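Local coordinates for protein 1-pyrroline-5-carboxylate dehydrogenase (Thermus thermophilus, PDB 1UZB) that probably oxidises glutamate semialdehyde, the open-chain form of 1-pyrroline-5-carboxylate, to glutamate with NAD+, a late step in the breakdown of proline, at residues 250-255 / 278-283; 69-74 / 241-246; 152-157 / 168-173; 172-177 / 506-511. All coordinates share one frame; numbering follows the deposited sequence. Where two conformers were deposited one is given.

Overall arrangement
Contacts 3, 4 and 1 succeed one another beside the branched sheet of the Rossmann-type domain expected to hold NAD+ and the loops that feed it; contact 2 lies farther off. Contacts 3 and 4 share Val172 and Pro173 on strand 165-180, their centres about 10 Å apart, and Phe170 O accepts the N-H of Lys510 between them. Contact 1, centred about 13 Å from contact 4, joins it through Arg254 N and Ala176 O. Contacts 1 and 2 have centres about 18 Å apart; their segments adjoin in sequence, Tyr246 and His250 lying either side of the end of helix 242-248. Contacts 1, 3 and 4 all touch the second subunit, whereas contact 2 meets no other chain. Diol molecules, probably from the crystallisation liquor, sit near Thr280, Phe170 and Val172.

Contact 1: 250-255 / 278-283; sequences HPRIRF and GQTWFK
Two loops leading into neighbouring parallel strands of the Rossmann-type domain, 255-259 and 284-288, meet where Arg254 lies over the indole of Trp281. The Arg254 side chain runs out with CG trans to the backbone N (chi1 -172°) and then bends at chi2, which lays both its aliphatic and its charged part on one ring face. Arg254 CD sits 3.5 Å from the centroid of the five-membered ring of Trp281, and the guanidinium stacks nearly flat on the same side chain, planes 14° apart. Its NH2 reaches on to Phe282 O at 3.0 Å, approaching from above the carbonyl plane. Against the other face of the indole rests a water that bridges Pro251 O and Thr280 N. At the ring's edge, Trp281 NE1 gives its hydrogen to Ile253 O over 3.0 Å, a bond that fixes the rotation of the indole. Arg252 CZ is 3.9 Å from Trp281 CH2, the two planes steeply inclined; its cation-pi partner is Trp84.

Pro251 suits the second position of the type I turn from His250 to Ile253. Extended Lys283 brings NZ within 2.8 Å of His250 O, and Val248 O takes a second bond from the same ammonium group. Tryptophan thus offers a flat face to Arg254, its rim to Arg252 and one N-H to the backbone, while the carbonyl oxygens of Phe282, His250 and Val248 would partly offset the charges of Arg254 and Lys283.

Contact 2: 69-74 / 241-246; sequences AKAGKA and EEVGAY
Lys73 lays the aliphatic part of its side chain across the face of Tyr246, and Glu242 comes up beside it to meet the backbone. Here the end of strand 64-69, from the small four-stranded sheet, leads into helix 73-90 and packs on helix 242-248 of the probable NAD+-binding domain. Lys73 CB stands 4.2 Å from the centroid of the Tyr246 ring, almost straight above it, and CG follows at 3.8 Å from Tyr246 CD1, with the chain crossing the ring at a slant. The ring is turned to this position by chi1 of -177°, with CG trans to the backbone N. Its hydroxyl is held by a hydrogen bond with Glu77.

Glu242 extends fully, and its OE1 accepts the N-H of Lys73 over 3.3 Å. That hydrogen comes from above the carboxylate plane, and the bond is bent, with 141° at the hydrogen. Gly72 occupies the N-cap of helix 73-90, its N bonded to the Glu75 side chain, three residues on. Gly72 CA is 3.6 Å from Glu242 OE1. On the inner side Val243 CG2 reaches Ala71 O at 3.2 Å and packs on the Ala71 methyl.

Lysine suits this exposed place because its methylenes can cover an aromatic ring; Lys73 NZ lies 5.7 Å from Glu242 OE1, too far for a salt bridge. Near the N-terminus of helix 73-90, the Glu242 carboxylate would probably be stabilised by the helix dipole and, at longer range, by Lys73.

Contact 3: 152-157 / 168-173; sequences YRYPAV and ESFYVP
Glu168 OE1 is gripped from two directions, by Tyr154 OH, which donates to it over 2.6 Å, and by a salt bridge from Arg461 of the second subunit. The contact folds the loop after helix 128-149 back on strand 165-180, part of the strand pair that, as in other aldehyde dehydrogenases, reaches out to build the oligomer. The tyrosine hydroxyl meets OE1 on the syn side, 34° out of the carboxylate plane; ring and carboxylate planes are 79° apart. Arg100 of the third subunit bonds both Tyr154 OH and Glu168 OE2, joining three chains at one carboxylate.

The ring of Tyr154 then turns an edge to the face of Phe170, an edge-to-face pair with centroids 5.2 Å apart. Tyr154 precedes a cis peptide bond to Pro155. Two residues earlier, Tyr152 turns its edge toward the face of Tyr171, offset, with Tyr152 CD2 3.8 Å from Tyr171 CD1. Tyrosine serves well at both places, since the hydroxyls find partners beyond: Leu500 O for Tyr152 and Asp501 of the second subunit for Tyr171.

Val157 spreads a methyl over the Tyr171 ring, CG2 4.1 Å from the ring centroid; Val157 N makes a weak bond to Ser169 O. Backbone needs between loop and strand are met by a water that donates to Tyr152 O and takes the N-H groups of Ala156 and Tyr171, the water oxygen lying 3.0 Å from Tyr171 N.

Contact 4: 172-177 / 506-511; sequences VPLGAG and FLEMKA
Val172 and Glu508 form an antiparallel hydrogen-bonded pair joining strands 165-180 and 507-515, at the junction where the C-terminal strand of the aldehyde dehydrogenase fold is added to the Rossmann-type sheet. This is the tight part. Val172 N binds Glu508 O at 2.9 Å, and Glu508 N returns a bond of 2.9 Å to Val172 O, both nearly straight. The two side chains lie on the same face of the sheet. Beta-branched valine suits an extended strand, and Val172 CG2 packs on Glu508 CG at 3.6 Å. Glu508 places CG between its own N and C=O (chi1 52°), and this torsion brings the methylenes against the valine. Past it, Leu174 CD2 lies 3.8 Å from Glu508 CB and CG and also touches the carboxylate carbon.

The other end of Glu508 belongs to the watered side. OE2 receives hydrogens from two waters, one shared with Pro173 O and the other with Leu174 O, so the backbone at Pro173 and Leu174 is linked to the carboxylate through water. OE1 has a long, weak ion pair with Arg254. Proline has no N-H to offer at position 173, and beside it Leu507 CA makes a C-H contact of 3.4 Å with Val172 O. Farther along, Ala511 pairs with a strand of the second subunit. The water on Pro173 lies 2.6 Å from Pro173 O and equally far from Glu508 OE2.

Contact 1: 250-255 / 278-283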
loop_
_atom_site.group_PDB
_atom_site.type_symbol
_atom_site.label_atom_id
_atom_site.label_comp_id
_atom_site.label_asym_id
_atom_site.label_seq_id
_atom_site.Cartn_x
_atom_site.Cartn_y
_atom_site.Cartn_z
ATOM N N HIS A 250 19.193 -41.183 -5.282
ATOM C CA HIS A 250 19.846 -41.147 -3.978
ATOM C C HIS A 250 18.886 -40.806 -2.839
ATOM O O HIS A 250 18.061 -39.898 -2.956
ATOM C CB HIS A 250 20.989 -40.131 -4.020
ATOM C CG HIS A 250 22.057 -40.367 -3.000
ATOM N ND1 HIS A 250 21.837 -40.252 -1.643
ATOM C CD2 HIS A 250 23.364 -40.696 -3.142
ATOM C CE1 HIS A 250 22.960 -40.499 -0.995
ATOM N NE2 HIS A 250 23.902 -40.770 -1.880
ATOM N N PRO A 251 18.976 -41.535 -1.717
ATOM C CA PRO A 251 18.075 -41.237 -0.600
ATOM C C PRO A 251 18.347 -39.877 0.039
ATOM O O PRO A 251 17.476 -39.320 0.707
ATOM C CB PRO A 251 18.330 -42.392 0.368
ATOM C CG PRO A 251 19.764 -42.749 0.099
ATOM C CD PRO A 251 19.835 -42.693 -1.408
ATOM N N ARG A 252 19.543 -39.337 -0.182
ATOM C CA ARG A 252 19.909 -38.051 0.405
ATOM C C ARG A 252 19.818 -36.837 -0.521
ATOM O O ARG A 252 20.318 -35.760 -0.191
ATOM C CB ARG A 252 21.312 -38.137 1.014
ATOM C CG ARG A 252 21.425 -39.142 2.151
ATOM C CD ARG A 252 20.499 -38.783 3.304
ATOM N NE ARG A 252 20.822 -37.481 3.880
ATOM C CZ ARG A 252 20.180 -36.937 4.909
ATOM N NH1 ARG A 252 19.174 -37.583 5.483
ATOM N NH2 ARG A 252 20.543 -35.744 5.364
ATOM N N ILE A 253 19.204 -37.010 -1.685
ATOM C CA ILE A 253 19.005 -35.888 -2.597
ATOM C C ILE A 253 17.605 -35.365 -2.270
ATOM O O ILE A 253 16.626 -36.116 -2.297
ATOM C CB ILE A 253 19.122 -36.332 -4.078
ATOM C CG1 ILE A 253 20.584 -36.233 -4.517
ATOM C CG2 ILE A 253 18.236 -35.475 -4.976
ATOM C CD1 ILE A 253 21.111 -34.801 -4.625
ATOM N N ARG A 254 17.516 -34.080 -1.937
ATOM C CA ARG A 254 16.243 -33.477 -1.542
ATOM C C ARG A 254 15.326 -33.053 -2.681
ATOM O O ARG A 254 14.103 -33.151 -2.573
ATOM C CB ARG A 254 16.504 -32.274 -0.628
ATOM C CG ARG A 254 15.248 -31.673 -0.004
ATOM C CD ARG A 254 14.625 -32.639 0.986
ATOM N NE ARG A 254 13.320 -32.227 1.500
ATOM C CZ ARG A 254 12.174 -32.374 0.844
ATOM N NH1 ARG A 254 11.037 -31.986 1.405
ATOM N NH2 ARG A 254 12.158 -32.905 -0.374
ATOM N N PHE A 255 15.912 -32.558 -3.763
ATOM C CA PHE A 255 15.126 -32.125 -4.906
ATOM C C PHE A 255 15.906 -32.295 -6.186
ATOM O O PHE A 255 17.132 -32.412 -6.171
ATOM C CB PHE A 255 14.697 -30.656 -4.760
ATOM C CG PHE A 255 15.845 -29.679 -4.674
ATOM C CD1 PHE A 255 16.371 -29.313 -3.441
ATOM C CD2 PHE A 255 16.402 -29.126 -5.828
ATOM C CE1 PHE A 255 17.432 -28.412 -3.352
ATOM C CE2 PHE A 255 17.464 -28.223 -5.748
ATOM C CZ PHE A 255 17.979 -27.865 -4.508
ATOM N N GLY A 278 16.117 -45.811 3.165
ATOM C CA GLY A 278 16.654 -44.867 4.131
ATOM C C GLY A 278 16.223 -43.423 3.930
ATOM O O GLY A 278 16.515 -42.568 4.761
ATOM N N GLN A 279 15.524 -43.151 2.833
ATOM C CA GLN A 279 15.064 -41.801 2.520
ATOM C C GLN A 279 14.059 -41.314 3.565
ATOM O O GLN A 279 13.161 -42.056 3.964
ATOM C CB GLN A 279 14.437 -41.806 1.129
ATOM C CG GLN A 279 14.151 -40.442 0.535
ATOM C CD GLN A 279 13.661 -40.568 -0.889
ATOM O OE1 GLN A 279 14.306 -41.216 -1.719
ATOM N NE2 GLN A 279 12.515 -39.964 -1.185
ATOM N N THR A 280 14.199 -40.059 3.987
ATOM C CA THR A 280 13.320 -39.500 5.012
ATOM C C THR A 280 12.476 -38.303 4.581
ATOM O O THR A 280 12.135 -37.445 5.398
ATOM C CB THR A 280 14.129 -39.098 6.258
ATOM O OG1 THR A 280 15.161 -38.181 5.879
ATOM C CG2 THR A 280 14.758 -40.328 6.902
ATOM N N TRP A 281 12.134 -38.247 3.301
ATOM C CA TRP A 281 11.303 -37.166 2.789
ATOM C C TRP A 281 10.712 -37.524 1.444
ATOM O O TRP A 281 11.100 -38.522 0.826
ATOM C CB TRP A 281 12.112 -35.868 2.644
ATOM C CG TRP A 281 13.377 -36.002 1.832
ATOM C CD1 TRP A 281 13.487 -36.354 0.512
ATOM C CD2 TRP A 281 14.710 -35.775 2.297
ATOM N NE1 TRP A 281 14.811 -36.358 0.131
ATOM C CE2 TRP A 281 15.581 -36.006 1.209
ATOM C CE3 TRP A 281 15.254 -35.397 3.530
ATOM C CZ2 TRP A 281 16.971 -35.872 1.320
ATOM C CZ3 TRP A 281 16.637 -35.264 3.638
ATOM C CH2 TRP A 281 17.478 -35.501 2.539
ATOM N N PHE A 282 9.756 -36.715 1.006
ATOM C CA PHE A 282 9.137 -36.892 -0.293
ATOM C C PHE A 282 9.899 -35.931 -1.202
ATOM O O PHE A 282 9.859 -34.714 -1.015
ATOM C CB PHE A 282 7.651 -36.516 -0.250
ATOM C CG PHE A 282 6.795 -37.500 0.497
ATOM C CD1 PHE A 282 6.675 -37.445 1.884
ATOM C CD2 PHE A 282 6.119 -38.502 -0.193
ATOM C CE1 PHE A 282 5.896 -38.376 2.569
ATOM C CE2 PHE A 282 5.339 -39.435 0.480
ATOM C CZ PHE A 282 5.226 -39.375 1.865
ATOM N N LYS A 283 10.619 -36.480 -2.171
ATOM C CA LYS A 283 11.399 -35.665 -3.092
ATOM C C LYS A 283 10.567 -34.756 -3.977
ATOM O O LYS A 283 9.467 -35.112 -4.403
ATOM C CB LYS A 283 12.234 -36.554 -4.011
ATOM C CG LYS A 283 13.371 -37.270 -3.342
ATOM C CD LYS A 283 14.032 -38.225 -4.319
ATOM C CE LYS A 283 15.283 -38.823 -3.719
ATOM N NZ LYS A 283 15.828 -39.909 -4.577
HETATM O O HOH W 1 16.611 -38.677 3.207
HETATM O O HOH W 2 18.390 -40.565 4.672
HETATM O O HOH W 3 8.452 -32.851 0.337
#

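Contact 2: 69-74 / 241-246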
loop_
_atom_site.group_PDB
_atom_site.type_symbol
_atom_site.label_atom_id
_atom_site.label_comp_id
_atom_site.label_asym_id
_atom_site.label_seq_id
_atom_site.Cartn_x
_atom_site.Cartn_y
_atom_site.Cartn_z
ATOM N N ALA A 69 37.131 -32.865 -16.555
ATOM C CA ALA A 69 37.256 -34.063 -15.743
ATOM C C ALA A 69 35.932 -34.802 -15.919
ATOM O O ALA A 69 34.960 -34.236 -16.426
ATOM C CB ALA A 69 37.469 -33.690 -14.283
ATOM N N LYS A 70 35.896 -36.063 -15.510
ATOM C CA LYS A 70 34.691 -36.871 -15.636
ATOM C C LYS A 70 34.311 -37.408 -14.266
ATOM O O LYS A 70 35.076 -38.151 -13.650
ATOM C CB LYS A 70 34.936 -38.029 -16.604
ATOM C CG LYS A 70 33.725 -38.916 -16.832
ATOM C CD LYS A 70 34.066 -40.076 -17.749
ATOM C CE LYS A 70 32.887 -41.019 -17.910
ATOM N NZ LYS A 70 33.238 -42.186 -18.768
ATOM N N ALA A 71 33.132 -37.027 -13.792
ATOM C CA ALA A 71 32.663 -37.461 -12.486
ATOM C C ALA A 71 32.018 -38.836 -12.524
ATOM O O ALA A 71 31.363 -39.207 -13.501
ATOM C CB ALA A 71 31.675 -36.445 -11.922
ATOM N N GLY A 72 32.225 -39.583 -11.445
ATOM C CA GLY A 72 31.649 -40.906 -11.306
ATOM C C GLY A 72 30.842 -40.889 -10.023
ATOM O O GLY A 72 30.632 -39.823 -9.444
ATOM N N LYS A 73 30.395 -42.053 -9.567
ATOM C CA LYS A 73 29.610 -42.127 -8.340
ATOM C C LYS A 73 30.372 -41.586 -7.131
ATOM O O LYS A 73 29.798 -40.903 -6.284
ATOM C CB LYS A 73 29.175 -43.571 -8.076
ATOM C CG LYS A 73 28.212 -44.119 -9.115
ATOM C CD LYS A 73 27.796 -45.541 -8.784
ATOM C CE LYS A 73 26.779 -46.067 -9.781
ATOM N NZ LYS A 73 26.372 -47.463 -9.461
ATOM N N ALA A 74 31.665 -41.888 -7.050
ATOM C CA ALA A 74 32.484 -41.422 -5.936
ATOM C C ALA A 74 32.487 -39.897 -5.847
ATOM O O ALA A 74 32.288 -39.327 -4.773
ATOM C CB ALA A 74 33.911 -41.940 -6.081
ATOM N N GLU A 241 24.350 -41.839 -18.180
ATOM C CA GLU A 241 23.405 -41.687 -17.078
ATOM C C GLU A 241 23.964 -41.937 -15.677
ATOM O O GLU A 241 23.275 -41.693 -14.690
ATOM C CB GLU A 241 22.210 -42.620 -17.296
ATOM C CG GLU A 241 21.516 -42.458 -18.637
ATOM C CD GLU A 241 20.347 -43.410 -18.804
ATOM O OE1 GLU A 241 20.559 -44.637 -18.707
ATOM O OE2 GLU A 241 19.216 -42.933 -19.032
ATOM N N GLU A 242 25.202 -42.413 -15.582
ATOM C CA GLU A 242 25.797 -42.713 -14.279
ATOM C C GLU A 242 25.580 -41.667 -13.187
ATOM O O GLU A 242 24.912 -41.940 -12.190
ATOM C CB GLU A 242 27.301 -42.979 -14.416
ATOM C CG GLU A 242 27.952 -43.387 -13.096
ATOM C CD GLU A 242 29.441 -43.656 -13.212
ATOM O OE1 GLU A 242 30.054 -44.024 -12.188
ATOM O OE2 GLU A 242 30.001 -43.500 -14.318
ATOM N N VAL A 243 26.152 -40.480 -13.365
ATOM C CA VAL A 243 26.024 -39.422 -12.366
ATOM C C VAL A 243 24.576 -39.021 -12.093
ATOM O O VAL A 243 24.149 -38.966 -10.940
ATOM C CB VAL A 243 26.808 -38.157 -12.782
ATOM C CG1 VAL A 243 26.600 -37.058 -11.746
ATOM C CG2 VAL A 243 28.289 -38.481 -12.916
ATOM N N GLY A 244 23.827 -38.743 -13.154
ATOM C CA GLY A 244 22.441 -38.338 -12.997
ATOM C C GLY A 244 21.566 -39.364 -12.305
ATOM O O GLY A 244 20.783 -39.026 -11.414
ATOM N N ALA A 245 21.689 -40.622 -12.712
ATOM C CA ALA A 245 20.894 -41.688 -12.119
ATOM C C ALA A 245 21.220 -41.847 -10.638
ATOM O O ALA A 245 20.326 -41.956 -9.802
ATOM C CB ALA A 245 21.150 -43.000 -12.852
ATOM N N TYR A 246 22.509 -41.854 -10.321
ATOM C CA TYR A 246 22.959 -42.010 -8.945
ATOM C C TYR A 246 22.367 -40.943 -8.022
ATOM O O TYR A 246 21.915 -41.248 -6.918
ATOM C CB TYR A 246 24.487 -41.949 -8.891
ATOM C CG TYR A 246 25.069 -42.182 -7.516
ATOM C CD1 TYR A 246 25.095 -43.460 -6.956
ATOM C CD2 TYR A 246 25.590 -41.125 -6.774
ATOM C CE1 TYR A 246 25.631 -43.677 -5.688
ATOM C CE2 TYR A 246 26.126 -41.330 -5.505
ATOM C CZ TYR A 246 26.145 -42.610 -4.968
ATOM O OH TYR A 246 26.683 -42.825 -3.719
#

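Contact 3: 152-157 / 168-173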
loop_
_atom_site.group_PDB
_atom_site.type_symbol
_atom_site.label_atom_id
_atom_site.label_comp_id
_atom_site.label_asym_id
_atom_site.label_seq_id
_atom_site.Cartn_x
_atom_site.Cartn_y
_atom_site.Cartn_z
ATOM N N TYR A 152 10.694 -13.354 0.017
ATOM C CA TYR A 152 10.398 -14.500 0.874
ATOM C C TYR A 152 11.124 -14.437 2.214
ATOM O O TYR A 152 11.075 -15.390 2.991
ATOM C CB TYR A 152 10.801 -15.807 0.179
ATOM C CG TYR A 152 10.012 -16.130 -1.068
ATOM C CD1 TYR A 152 10.418 -15.665 -2.316
ATOM C CD2 TYR A 152 8.849 -16.892 -0.995
ATOM C CE1 TYR A 152 9.680 -15.952 -3.467
ATOM C CE2 TYR A 152 8.107 -17.188 -2.133
ATOM C CZ TYR A 152 8.525 -16.715 -3.364
ATOM O OH TYR A 152 7.792 -17.009 -4.490
ATOM N N ARG A 153 11.784 -13.319 2.495
ATOM C CA ARG A 153 12.558 -13.199 3.728
ATOM C C ARG A 153 11.774 -13.293 5.035
ATOM O O ARG A 153 10.604 -12.927 5.112
ATOM C CB ARG A 153 13.393 -11.912 3.702
ATOM C CG ARG A 153 12.633 -10.628 3.980
ATOM C CD ARG A 153 13.527 -9.424 3.706
ATOM N NE ARG A 153 12.990 -8.175 4.239
ATOM C CZ ARG A 153 13.036 -7.825 5.521
ATOM N NH1 ARG A 153 13.599 -8.630 6.412
ATOM N NH2 ARG A 153 12.525 -6.665 5.913
ATOM N N TYR A 154 12.457 -13.792 6.061
ATOM C CA TYR A 154 11.896 -13.990 7.396
ATOM C C TYR A 154 11.275 -12.751 8.038
ATOM O O TYR A 154 11.929 -11.714 8.138
ATOM C CB TYR A 154 12.997 -14.528 8.317
ATOM C CG TYR A 154 12.598 -14.664 9.770
ATOM C CD1 TYR A 154 12.916 -13.674 10.700
ATOM C CD2 TYR A 154 11.902 -15.787 10.213
ATOM C CE1 TYR A 154 12.551 -13.803 12.041
ATOM C CE2 TYR A 154 11.532 -15.927 11.546
ATOM C CZ TYR A 154 11.860 -14.934 12.454
ATOM O OH TYR A 154 11.505 -15.076 13.778
ATOM N N PRO A 155 9.988 -12.817 8.432
ATOM C CA PRO A 155 8.985 -13.893 8.359
ATOM C C PRO A 155 8.005 -13.408 7.286
ATOM O O PRO A 155 7.266 -12.447 7.503
ATOM C CB PRO A 155 8.360 -13.878 9.755
ATOM C CG PRO A 155 9.215 -12.919 10.577
ATOM C CD PRO A 155 9.666 -11.931 9.566
ATOM N N ALA A 156 7.986 -14.074 6.139
ATOM C CA ALA A 156 7.156 -13.624 5.023
ATOM C C ALA A 156 5.693 -14.036 4.906
ATOM O O ALA A 156 4.982 -13.499 4.060
ATOM C CB ALA A 156 7.869 -13.969 3.719
ATOM N N VAL A 157 5.222 -14.952 5.739
ATOM C CA VAL A 157 3.842 -15.407 5.602
ATOM C C VAL A 157 2.752 -14.596 6.299
ATOM O O VAL A 157 2.854 -14.254 7.477
ATOM C CB VAL A 157 3.722 -16.875 6.041
ATOM C CG1 VAL A 157 2.317 -17.387 5.752
ATOM C CG2 VAL A 157 4.766 -17.718 5.319
ATOM N N GLU A 168 3.861 -16.980 14.003
ATOM C CA GLU A 168 4.811 -16.610 12.973
ATOM C C GLU A 168 5.093 -17.742 12.002
ATOM O O GLU A 168 5.555 -18.807 12.405
ATOM C CB GLU A 168 6.107 -16.190 13.662
ATOM C CG GLU A 168 7.179 -15.614 12.772
ATOM C CD GLU A 168 8.427 -15.302 13.564
ATOM O OE1 GLU A 168 9.204 -16.239 13.841
ATOM O OE2 GLU A 168 8.614 -14.124 13.935
ATOM N N SER A 169 4.796 -17.512 10.729
ATOM C CA SER A 169 5.063 -18.500 9.692
ATOM C C SER A 169 6.148 -17.942 8.779
ATOM O O SER A 169 6.155 -16.749 8.444
ATOM C CB SER A 169 3.794 -18.818 8.902
ATOM O OG SER A 169 2.963 -19.690 9.653
ATOM N N PHE A 170 7.078 -18.805 8.389
ATOM C CA PHE A 170 8.186 -18.385 7.550
ATOM C C PHE A 170 8.707 -19.522 6.687
ATOM O O PHE A 170 8.453 -20.697 6.959
ATOM C CB PHE A 170 9.324 -17.819 8.417
ATOM C CG PHE A 170 9.772 -18.739 9.523
ATOM C CD1 PHE A 170 9.153 -18.714 10.773
ATOM C CD2 PHE A 170 10.828 -19.616 9.322
ATOM C CE1 PHE A 170 9.588 -19.553 11.804
ATOM C CE2 PHE A 170 11.266 -20.455 10.344
ATOM C CZ PHE A 170 10.646 -20.421 11.587
ATOM N N TYR A 171 9.440 -19.158 5.644
ATOM C CA TYR A 171 10.002 -20.134 4.729
ATOM C C TYR A 171 11.431 -20.515 5.059
ATOM O O TYR A 171 12.200 -19.722 5.613
ATOM C CB TYR A 171 9.958 -19.607 3.294
ATOM C CG TYR A 171 8.568 -19.304 2.810
ATOM C CD1 TYR A 171 8.145 -17.989 2.621
ATOM C CD2 TYR A 171 7.664 -20.333 2.558
ATOM C CE1 TYR A 171 6.852 -17.707 2.195
ATOM C CE2 TYR A 171 6.369 -20.064 2.130
ATOM C CZ TYR A 171 5.971 -18.749 1.951
ATOM O OH TYR A 171 4.693 -18.474 1.527
ATOM N N VAL A 172 11.770 -21.749 4.714
ATOM C CA VAL A 172 13.114 -22.250 4.915
ATOM C C VAL A 172 13.473 -23.104 3.707
ATOM O O VAL A 172 12.605 -23.726 3.089
ATOM C CB VAL A 172 13.210 -23.065 6.216
ATOM C CG1 VAL A 172 12.811 -22.176 7.377
ATOM C CG2 VAL A 172 12.308 -24.287 6.161
ATOM N N PRO A 173 14.754 -23.106 3.321
ATOM C CA PRO A 173 15.191 -23.900 2.171
ATOM C C PRO A 173 15.076 -25.393 2.459
ATOM O O PRO A 173 15.003 -25.809 3.618
ATOM C CB PRO A 173 16.629 -23.429 1.955
ATOM C CG PRO A 173 17.075 -23.072 3.339
ATOM C CD PRO A 173 15.877 -22.353 3.906
HETATM O O HOH W 4 9.967 -16.247 5.481
HETATM O O HOH W 5 4.426 -14.855 9.575
#

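Contact 4: 172-177 / 506-511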
loop_
_atom_site.group_PDB
_atom_site.type_symbol
_atom_site.label_atom_id
_atom_site.label_comp_id
_atom_site.label_asym_id
_atom_site.label_seq_id
_atom_site.Cartn_x
_atom_site.Cartn_y
_atom_site.Cartn_z
ATOM N N VAL A 172 11.770 -21.749 4.714
ATOM C CA VAL A 172 13.114 -22.250 4.915
ATOM C C VAL A 172 13.473 -23.104 3.707
ATOM O O VAL A 172 12.605 -23.726 3.089
ATOM C CB VAL A 172 13.210 -23.065 6.216
ATOM C CG1 VAL A 172 12.811 -22.176 7.377
ATOM C CG2 VAL A 172 12.308 -24.287 6.161
ATOM N N PRO A 173 14.754 -23.106 3.321
ATOM C CA PRO A 173 15.191 -23.900 2.171
ATOM C C PRO A 173 15.076 -25.393 2.459
ATOM O O PRO A 173 15.003 -25.809 3.618
ATOM C CB PRO A 173 16.629 -23.429 1.955
ATOM C CG PRO A 173 17.075 -23.072 3.339
ATOM C CD PRO A 173 15.877 -22.353 3.906
ATOM N N LEU A 174 15.063 -26.190 1.396
ATOM C CA LEU A 174 14.909 -27.638 1.500
ATOM C C LEU A 174 16.169 -28.415 1.858
ATOM O O LEU A 174 16.130 -29.296 2.716
ATOM C CB LEU A 174 14.348 -28.188 0.188
ATOM C CG LEU A 174 13.047 -27.563 -0.322
ATOM C CD1 LEU A 174 12.723 -28.098 -1.709
ATOM C CD2 LEU A 174 11.928 -27.867 0.658
ATOM N N GLY A 175 17.274 -28.110 1.188
ATOM C CA GLY A 175 18.516 -28.813 1.457
ATOM C C GLY A 175 19.398 -28.856 0.228
ATOM O O GLY A 175 19.485 -27.877 -0.511
ATOM N N ALA A 176 20.058 -29.991 0.017
ATOM C CA ALA A 176 20.940 -30.175 -1.130
ATOM C C ALA A 176 20.189 -30.909 -2.231
ATOM O O ALA A 176 19.542 -31.928 -1.979
ATOM C CB ALA A 176 22.180 -30.971 -0.724
ATOM N N GLY A 177 20.278 -30.384 -3.450
ATOM C CA GLY A 177 19.600 -31.002 -4.575
ATOM C C GLY A 177 20.482 -31.094 -5.804
ATOM O O GLY A 177 21.621 -30.624 -5.809
ATOM N N PHE A 506 11.405 -24.095 -4.076
ATOM C CA PHE A 506 12.582 -24.553 -3.351
ATOM C C PHE A 506 12.558 -24.191 -1.870
ATOM O O PHE A 506 13.600 -24.125 -1.212
ATOM C CB PHE A 506 13.832 -23.990 -4.033
ATOM C CG PHE A 506 13.887 -24.314 -5.501
ATOM C CD1 PHE A 506 13.358 -23.440 -6.446
ATOM C CD2 PHE A 506 14.393 -25.534 -5.932
ATOM C CE1 PHE A 506 13.331 -23.779 -7.798
ATOM C CE2 PHE A 506 14.370 -25.882 -7.279
ATOM C CZ PHE A 506 13.838 -25.003 -8.213
ATOM N N LEU A 507 11.350 -23.991 -1.348
ATOM C CA LEU A 507 11.143 -23.629 0.047
ATOM C C LEU A 507 10.013 -24.438 0.670
ATOM O O LEU A 507 9.120 -24.921 -0.030
ATOM C CB LEU A 507 10.757 -22.151 0.153
ATOM C CG LEU A 507 11.772 -21.109 -0.308
ATOM C CD1 LEU A 507 11.085 -19.761 -0.473
ATOM C CD2 LEU A 507 12.906 -21.022 0.705
ATOM N N GLU A 508 10.070 -24.590 1.988
ATOM C CA GLU A 508 9.004 -25.242 2.729
ATOM C C GLU A 508 8.645 -24.252 3.838
ATOM O O GLU A 508 9.437 -23.357 4.152
ATOM C CB GLU A 508 9.421 -26.628 3.259
ATOM C CG GLU A 508 10.710 -26.739 4.048
ATOM C CD GLU A 508 11.100 -28.198 4.275
ATOM O OE1 GLU A 508 10.298 -29.090 3.921
ATOM O OE2 GLU A 508 12.200 -28.457 4.807
ATOM N N MET A 509 7.452 -24.382 4.408
ATOM C CA MET A 509 6.995 -23.443 5.428
ATOM C C MET A 509 6.887 -24.017 6.830
ATOM O O MET A 509 6.455 -25.154 7.019
ATOM C CB MET A 509 5.629 -22.878 5.027
ATOM C CG MET A 509 5.176 -21.689 5.871
ATOM S SD MET A 509 3.398 -21.338 5.779
ATOM C CE MET A 509 3.190 -20.982 4.045
ATOM N N LYS A 510 7.268 -23.201 7.811
ATOM C CA LYS A 510 7.184 -23.575 9.216
ATOM C C LYS A 510 6.281 -22.555 9.917
ATOM O O LYS A 510 6.345 -21.360 9.625
ATOM C CB LYS A 510 8.575 -23.566 9.858
ATOM C CG LYS A 510 8.603 -24.078 11.297
ATOM C CD LYS A 510 10.030 -24.187 11.817
ATOM C CE LYS A 510 10.056 -24.805 13.202
ATOM N NZ LYS A 510 11.443 -24.931 13.722
ATOM N N ALA A 511 5.434 -23.032 10.824
ATOM C CA ALA A 511 4.533 -22.166 11.583
ATOM C C ALA A 511 4.847 -22.355 13.060
ATOM O O ALA A 511 4.766 -23.471 13.582
ATOM C CB ALA A 511 3.080 -22.532 11.303
HETATM O O HOH W 6 14.274 -27.189 5.693
HETATM O O HOH W 7 13.705 -30.304 3.589
#